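Local coordinates for pathogenicity island protein (Staphylococcus aureus subsp. aureus, PDB 3HL6) that is of unknown function, is encoded on a staphylococcal pathogenicity island and belongs to a family of putative mobile pathogenicity island proteins, at residues Thr150-Ile153 with Ala154-Met158; Tyr46-Asn50 with Ser51-Ser55; Glu187-Thr190 with Gln191-Lys195. All blocks are in the same frame, centred on the assembly; numbering follows the deposited sequence.

Contact 1: Thr150-Ile153 with Ala154-Met158; sequences TDVI and ANIEM
Glu157 reaches back along the helix over Ile153, the residue one turn earlier. Its CB lies 3.4 Å from Ile153 O, and CG is closer still to that oxygen, at 3.1 Å, because chi1 of -74° sets CG beside the backbone N. From CG the chain runs on extended; CD passes 4.0 Å from Ile153 CG2, and OE2 comes to 3.7 Å from the same methyl. OE2 also accepts from the backbone N of Glu69, which ties this tip to strand 68-71. The peptide of Glu157 is held too, its N donating to Ile153 O.

This is the first turn of helix 152-163, with Asp151 at the N-cap position. Asp151 O takes a nearly straight bond from Asn155 N (3.1 Å, N-H...O 171°) and a weak second one from Asn155 ND2, whose amide thus folds back over the start of the helix. The Asp151 carboxylate lies beside Ala154, Asp151 OD2 3.7 Å from Ala154 CB. Turned to the interior, Val152 and Ile156 lie side by side and point the same way, CG1 of Val152 3.5 Å from CD1 of Ile156; Val180, Thr181 and Val184 of helix 171-184 pack against this apolar pair.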
loop_
_atom_site.group_PDB
_atom_site.type_symbol
_atom_site.label_atom_id
_atom_site.label_comp_id
_atom_site.label_asym_id
_atom_site.label_seq_id
_atom_site.Cartn_x
_atom_site.Cartn_y
_atom_site.Cartn_z
ATOM N N THR B 150 -3.012 8.943 -25.254
ATOM C CA THR B 150 -2.991 8.419 -26.645
ATOM C C THR B 150 -2.180 7.123 -26.886
ATOM O O THR B 150 -2.243 6.539 -27.966
ATOM C CB THR B 150 -2.561 9.531 -27.640
ATOM O OG1 THR B 150 -3.603 10.516 -27.716
ATOM C CG2 THR B 150 -2.296 8.971 -29.032
ATOM N N ASP B 151 -1.429 6.684 -25.872
ATOM C CA ASP B 151 -0.692 5.418 -25.903
ATOM C C ASP B 151 -1.535 4.266 -25.346
ATOM O O ASP B 151 -1.827 4.208 -24.154
ATOM C CB ASP B 151 0.590 5.569 -25.092
ATOM C CG ASP B 151 1.486 4.366 -25.183
ATOM O OD1 ASP B 151 1.168 3.415 -25.923
ATOM O OD2 ASP B 151 2.522 4.366 -24.500
ATOM N N VAL B 152 -1.927 3.349 -26.218
ATOM C CA VAL B 152 -2.884 2.312 -25.852
ATOM C C VAL B 152 -2.405 1.447 -24.677
ATOM O O VAL B 152 -3.177 1.173 -23.752
ATOM C CB VAL B 152 -3.251 1.439 -27.073
ATOM C CG1 VAL B 152 -3.826 0.093 -26.647
ATOM C CG2 VAL B 152 -4.235 2.172 -27.941
ATOM N N ILE B 153 -1.139 1.029 -24.716
ATOM C CA ILE B 153 -0.613 0.119 -23.706
ATOM C C ILE B 153 -0.565 0.805 -22.357
ATOM O O ILE B 153 -0.947 0.208 -21.348
ATOM C CB ILE B 153 0.799 -0.395 -24.051
ATOM C CG1 ILE B 153 0.852 -0.980 -25.467
ATOM C CG2 ILE B 153 1.242 -1.434 -23.058
ATOM C CD1 ILE B 153 0.444 -2.422 -25.541
ATOM N N ALA B 154 -0.099 2.059 -22.333
ATOM C CA ALA B 154 0.013 2.829 -21.098
ATOM C C ALA B 154 -1.349 2.968 -20.459
ATOM O O ALA B 154 -1.514 2.795 -19.270
ATOM C CB ALA B 154 0.584 4.213 -21.382
ATOM N N ASN B 155 -2.330 3.311 -21.272
ATOM C CA ASN B 155 -3.705 3.405 -20.833
ATOM C C ASN B 155 -4.250 2.105 -20.216
ATOM O O ASN B 155 -4.801 2.104 -19.127
ATOM C CB ASN B 155 -4.548 3.811 -22.030
ATOM C CG ASN B 155 -4.688 5.281 -22.132
ATOM O OD1 ASN B 155 -5.217 5.894 -21.206
ATOM N ND2 ASN B 155 -4.191 5.892 -23.238
ATOM N N ILE B 156 -4.087 1.008 -20.933
ATOM C CA ILE B 156 -4.514 -0.289 -20.440
ATOM C C ILE B 156 -3.815 -0.649 -19.128
ATOM O O ILE B 156 -4.445 -1.174 -18.188
ATOM C CB ILE B 156 -4.361 -1.369 -21.513
ATOM C CG1 ILE B 156 -5.357 -1.077 -22.638
ATOM C CG2 ILE B 156 -4.674 -2.717 -20.930
ATOM C CD1 ILE B 156 -5.084 -1.793 -23.927
ATOM N N GLU B 157 -2.534 -0.296 -19.039
ATOM C CA GLU B 157 -1.749 -0.680 -17.864
ATOM C C GLU B 157 -2.357 -0.015 -16.669
ATOM O O GLU B 157 -2.542 -0.610 -15.602
ATOM C CB GLU B 157 -0.274 -0.313 -18.022
ATOM C CG GLU B 157 0.459 -1.233 -18.977
ATOM C CD GLU B 157 1.918 -0.849 -19.173
ATOM O OE1 GLU B 157 2.288 0.297 -18.847
ATOM O OE2 GLU B 157 2.700 -1.711 -19.651
ATOM N N MET B 158 -2.727 1.223 -16.879
ATOM C CA MET B 158 -3.328 2.004 -15.828
ATOM C C MET B 158 -4.757 1.536 -15.456
ATOM O O MET B 158 -5.102 1.468 -14.292
ATOM C CB MET B 158 -3.274 3.474 -16.222
ATOM C CG MET B 158 -3.513 4.357 -15.079
ATOM S SD MET B 158 -5.001 5.254 -15.447
ATOM C CE MET B 158 -4.411 6.952 -15.122
#

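Contact 2: Tyr46-Asn50 with Ser51-Ser55; sequences YVMMN and SKLFS
Met48 and Leu53 face each other across the hairpin with their side chains set at a slant, CG of the methionine 4.2 Å from CD1 of the leucine. That same CD1 also touches Tyr46, at 4.0 Å from its CB, so one leucine methyl bridges two residues of the neighbouring strand. Leu53 reaches them with CG anti to the backbone N (chi1 177°). Next along the same face, Ser55 CB meets the Tyr46 ring at CD2 (3.9 Å), while the phenol OH is hydrogen-bonded to the Asp40 carboxylate and the ring meets that of Phe35 with planes about 20° apart.

Strands 44-49 and 52-57 form a tight antiparallel hairpin, closed by a type I' turn from Met49 to Lys52, within a five-stranded mixed sheet. Val47 and Phe54 are a hydrogen-bonded pair: each peptide N bonds the other's O, Phe54 N to Val47 O at 2.8 Å. Met49 and Lys52 form a second hydrogen-bonded pair at the turn. On the face of Val47, Met49 and Lys52, the Phe54 ring lies along the strand, with CD2 3.9 Å from Val47 O and its edge toward Met49 O. Helix 13-30 packs on the Met48 side, through Tyr21 and Ser28.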
loop_
_atom_site.group_PDB
_atom_site.type_symbol
_atom_site.label_atom_id
_atom_site.label_comp_id
_atom_site.label_asym_id
_atom_site.label_seq_id
_atom_site.Cartn_x
_atom_site.Cartn_y
_atom_site.Cartn_z
ATOM N N TYR B 46 -1.161 -13.376 -13.374
ATOM C CA TYR B 46 -0.055 -12.485 -12.981
ATOM C C TYR B 46 1.286 -13.146 -13.192
ATOM O O TYR B 46 1.481 -14.297 -12.830
ATOM C CB TYR B 46 -0.156 -12.070 -11.508
ATOM C CG TYR B 46 -1.500 -11.510 -11.117
ATOM C CD1 TYR B 46 -2.525 -12.356 -10.690
ATOM C CD2 TYR B 46 -1.754 -10.133 -11.176
ATOM C CE1 TYR B 46 -3.757 -11.852 -10.326
ATOM C CE2 TYR B 46 -2.994 -9.616 -10.806
ATOM C CZ TYR B 46 -3.991 -10.488 -10.391
ATOM O OH TYR B 46 -5.231 -10.007 -10.019
ATOM N N VAL B 47 2.230 -12.401 -13.750
ATOM C CA VAL B 47 3.547 -12.926 -13.995
ATOM C C VAL B 47 4.583 -11.989 -13.392
ATOM O O VAL B 47 4.528 -10.770 -13.589
ATOM C CB VAL B 47 3.786 -13.100 -15.499
ATOM C CG1 VAL B 47 5.256 -13.305 -15.778
ATOM C CG2 VAL B 47 2.953 -14.280 -16.042
ATOM N N MET B 48 5.516 -12.569 -12.640
ATOM C CA MET B 48 6.680 -11.856 -12.148
ATOM C C MET B 48 7.846 -12.279 -12.983
ATOM O O MET B 48 8.291 -13.399 -12.889
ATOM C CB MET B 48 6.983 -12.262 -10.716
ATOM C CG MET B 48 6.015 -11.758 -9.700
ATOM S SD MET B 48 6.583 -10.179 -9.048
ATOM C CE MET B 48 8.363 -10.384 -8.999
ATOM N N MET B 49 8.379 -11.388 -13.787
ATOM C CA MET B 49 9.526 -11.760 -14.566
ATOM C C MET B 49 10.534 -10.621 -14.538
ATOM O O MET B 49 10.217 -9.491 -14.866
ATOM C CB MET B 49 9.079 -12.072 -15.984
ATOM C CG MET B 49 10.177 -12.541 -16.904
ATOM S SD MET B 49 9.459 -13.171 -18.428
ATOM C CE MET B 49 8.066 -14.108 -17.801
ATOM N N ASN B 50 11.755 -10.924 -14.128
ATOM C CA ASN B 50 12.830 -9.972 -14.257
ATOM C C ASN B 50 12.520 -8.759 -13.439
ATOM O O ASN B 50 12.603 -7.640 -13.930
ATOM C CB ASN B 50 13.004 -9.572 -15.713
ATOM C CG ASN B 50 14.032 -10.432 -16.431
ATOM O OD1 ASN B 50 15.216 -10.377 -16.122
ATOM N ND2 ASN B 50 13.584 -11.230 -17.383
ATOM N N SER B 51 12.121 -8.994 -12.192
ATOM C CA SER B 51 11.735 -7.920 -11.268
ATOM C C SER B 51 10.498 -7.060 -11.643
ATOM O O SER B 51 10.269 -6.014 -11.024
ATOM C CB SER B 51 12.957 -7.021 -10.972
ATOM O OG SER B 51 13.389 -6.331 -12.135
ATOM N N LYS B 52 9.708 -7.470 -12.631
ATOM C CA LYS B 52 8.482 -6.736 -12.976
ATOM C C LYS B 52 7.233 -7.596 -12.804
ATOM O O LYS B 52 7.306 -8.834 -12.885
ATOM C CB LYS B 52 8.552 -6.176 -14.397
ATOM C CG LYS B 52 9.610 -5.079 -14.573
ATOM C CD LYS B 52 9.708 -4.704 -16.034
ATOM C CE LYS B 52 10.193 -3.282 -16.234
ATOM N NZ LYS B 52 11.646 -3.233 -15.978
ATOM N N LEU B 53 6.100 -6.952 -12.518
ATOM C CA LEU B 53 4.832 -7.671 -12.383
ATOM C C LEU B 53 3.998 -7.324 -13.595
ATOM O O LEU B 53 3.935 -6.168 -13.981
ATOM C CB LEU B 53 4.116 -7.280 -11.085
ATOM C CG LEU B 53 2.728 -7.871 -10.760
ATOM C CD1 LEU B 53 2.717 -9.390 -10.710
ATOM C CD2 LEU B 53 2.203 -7.341 -9.448
ATOM N N PHE B 54 3.411 -8.331 -14.235
ATOM C CA PHE B 54 2.550 -8.136 -15.409
ATOM C C PHE B 54 1.232 -8.831 -15.150
ATOM O O PHE B 54 1.145 -9.714 -14.300
ATOM C CB PHE B 54 3.174 -8.723 -16.688
ATOM C CG PHE B 54 4.477 -8.107 -17.061
ATOM C CD1 PHE B 54 4.521 -6.958 -17.825
ATOM C CD2 PHE B 54 5.656 -8.660 -16.628
ATOM C CE1 PHE B 54 5.703 -6.390 -18.141
ATOM C CE2 PHE B 54 6.847 -8.105 -16.947
ATOM C CZ PHE B 54 6.880 -6.975 -17.699
ATOM N N SER B 55 0.219 -8.458 -15.913
ATOM C CA SER B 55 -1.102 -8.964 -15.679
ATOM C C SER B 55 -1.929 -8.863 -16.954
ATOM O O SER B 55 -1.739 -7.948 -17.762
ATOM C CB SER B 55 -1.755 -8.188 -14.559
ATOM O OG SER B 55 -3.136 -8.214 -14.746
#

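Contact 3: Glu187-Thr190 with Gln191-Lys195; sequences ENAT and QEDYK
Asp193 OD1 is gripped by two donors from Thr190. The backbone N of Thr190 gives it an almost straight bond of 2.8 Å (N-H...O 170°), arriving on the anti side of the carboxylate and 32° out of its plane. The hydroxyl OG1 of Thr190 adds a weak bond to the same oxygen, also at 2.8 Å. In return OG1 accepts from the first turn of the helix: Asp193 N at 3.3 Å and Glu192 N at 3.4 Å, both weak. The torsions bring these groups together. The first torsion of Thr190 places OG1 between its own backbone N and carbonyl carbon, and that of Asp193, with CG beside the backbone N, swings the carboxylate back over the threonine.

A step further out, the Glu187 side chain crosses that of Asp193 at a slant, the carboxylate planes 57° apart, and Glu187 OE1 comes to 3.1 Å from Asp193 OD1. Two like charges so near would probably raise the proton affinity of one of them, although the donors on OD1 should partly offset this. Ala189 sits beside OD1 and touches Phe183 of helix 171-184. Behind the cap, Tyr194 N bonds Thr190 O at 3.1 Å, and its ring leads away to Met115, Leu118 and Gln119 of helix 112-121. With side chain and backbone of Thr190 and Asp193 exchanging bonds, this is the capping box that starts helix 191-208 after the loop from helix 171-184.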
loop_
_atom_site.group_PDB
_atom_site.type_symbol
_atom_site.label_atom_id
_atom_site.label_comp_id
_atom_site.label_asym_id
_atom_site.label_seq_id
_atom_site.Cartn_x
_atom_site.Cartn_y
_atom_site.Cartn_z
ATOM N N GLU B 187 -4.923 -9.095 -33.985
ATOM C CA GLU B 187 -5.381 -9.700 -35.222
ATOM C C GLU B 187 -4.733 -8.997 -36.421
ATOM O O GLU B 187 -5.247 -9.094 -37.553
ATOM C CB GLU B 187 -6.896 -9.579 -35.335
ATOM C CG GLU B 187 -7.661 -10.096 -34.130
ATOM C CD GLU B 187 -9.167 -10.074 -34.354
ATOM O OE1 GLU B 187 -9.598 -9.919 -35.528
ATOM O OE2 GLU B 187 -9.921 -10.215 -33.361
ATOM N N ASN B 188 -3.598 -8.300 -36.168
ATOM C CA ASN B 188 -3.297 -7.092 -36.954
ATOM C C ASN B 188 -4.596 -6.310 -37.118
ATOM O O ASN B 188 -4.990 -5.963 -38.236
ATOM C CB ASN B 188 -2.706 -7.462 -38.333
ATOM C CG ASN B 188 -1.594 -8.508 -38.223
ATOM O OD1 ASN B 188 -0.906 -8.809 -39.200
ATOM N ND2 ASN B 188 -1.418 -9.065 -37.030
ATOM N N ALA B 189 -5.255 -6.050 -35.990
ATOM C CA ALA B 189 -6.703 -5.849 -35.955
ATOM C C ALA B 189 -7.127 -4.826 -37.009
ATOM O O ALA B 189 -6.387 -3.865 -37.309
ATOM C CB ALA B 189 -7.144 -5.393 -34.551
ATOM N N THR B 190 -8.318 -5.034 -37.567
ATOM C CA THR B 190 -8.743 -4.295 -38.743
ATOM C C THR B 190 -9.609 -3.117 -38.302
ATOM O O THR B 190 -9.963 -3.026 -37.130
ATOM C CB THR B 190 -9.504 -5.220 -39.700
ATOM O OG1 THR B 190 -10.729 -5.640 -39.087
ATOM C CG2 THR B 190 -8.665 -6.451 -39.999
ATOM N N GLN B 191 -9.941 -2.213 -39.221
ATOM C CA GLN B 191 -10.839 -1.103 -38.897
ATOM C C GLN B 191 -12.163 -1.638 -38.381
ATOM O O GLN B 191 -12.809 -1.006 -37.547
ATOM C CB GLN B 191 -11.089 -0.208 -40.113
ATOM C CG GLN B 191 -10.975 1.292 -39.824
ATOM C CD GLN B 191 -11.612 2.177 -40.914
ATOM O OE1 GLN B 191 -11.451 1.941 -42.127
ATOM N NE2 GLN B 191 -12.337 3.206 -40.476
ATOM N N GLU B 192 -12.554 -2.811 -38.875
ATOM C CA GLU B 192 -13.824 -3.428 -38.498
ATOM C C GLU B 192 -13.795 -3.927 -37.056
ATOM O O GLU B 192 -14.783 -3.820 -36.321
ATOM C CB GLU B 192 -14.149 -4.595 -39.433
ATOM C CG GLU B 192 -14.251 -4.225 -40.910
ATOM C CD GLU B 192 -15.044 -2.939 -41.152
ATOM O OE1 GLU B 192 -15.885 -2.568 -40.296
ATOM O OE2 GLU B 192 -14.817 -2.291 -42.198
ATOM N N ASP B 193 -12.663 -4.484 -36.649
ATOM C CA ASP B 193 -12.534 -4.951 -35.287
ATOM C C ASP B 193 -12.533 -3.751 -34.354
ATOM O O ASP B 193 -13.117 -3.799 -33.278
ATOM C CB ASP B 193 -11.265 -5.790 -35.114
ATOM C CG ASP B 193 -11.147 -6.895 -36.158
ATOM O OD1 ASP B 193 -10.047 -7.088 -36.730
ATOM O OD2 ASP B 193 -12.172 -7.568 -36.412
ATOM N N TYR B 194 -11.903 -2.654 -34.781
ATOM C CA TYR B 194 -11.935 -1.451 -33.974
ATOM C C TYR B 194 -13.356 -0.921 -33.782
ATOM O O TYR B 194 -13.722 -0.558 -32.676
ATOM C CB TYR B 194 -11.030 -0.322 -34.493
ATOM C CG TYR B 194 -11.429 0.958 -33.816
ATOM C CD1 TYR B 194 -11.046 1.217 -32.507
ATOM C CD2 TYR B 194 -12.280 1.842 -34.430
ATOM C CE1 TYR B 194 -11.456 2.353 -31.848
ATOM C CE2 TYR B 194 -12.706 2.978 -33.785
ATOM C CZ TYR B 194 -12.290 3.233 -32.494
ATOM O OH TYR B 194 -12.709 4.370 -31.865
ATOM N N LYS B 195 -14.154 -0.838 -34.844
ATOM C CA LYS B 195 -15.475 -0.229 -34.683
ATOM C C LYS B 195 -16.488 -1.162 -34.022
ATOM O O LYS B 195 -17.405 -0.706 -33.333
ATOM C CB LYS B 195 -16.029 0.336 -35.998
ATOM C CG LYS B 195 -15.471 -0.286 -37.251
ATOM C CD LYS B 195 -16.382 -0.051 -38.456
ATOM C CE LYS B 195 -16.781 1.405 -38.608
ATOM N NZ LYS B 195 -17.970 1.563 -39.540
#

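The three contacts follow one another along the chain without overlap, contact 2 first, then contact 1, then contact 3, and none touches another. Contacts 1 and 2 are centred 17 Å apart with nearest atoms about 6 Å apart; strand 68-71 lies against both, meeting Leu53 and Phe54 of the hairpin as well as Ile156 and Glu157 of the helix. Contacts 1 and 3, with centres 18 Å and nearest atoms about 8 Å apart, share helices 112-121 and 171-184 as packing partners: Leu118 touches both Val152 and Tyr194. Contacts 2 and 3 are the most distant pair, their centres 28 Å apart.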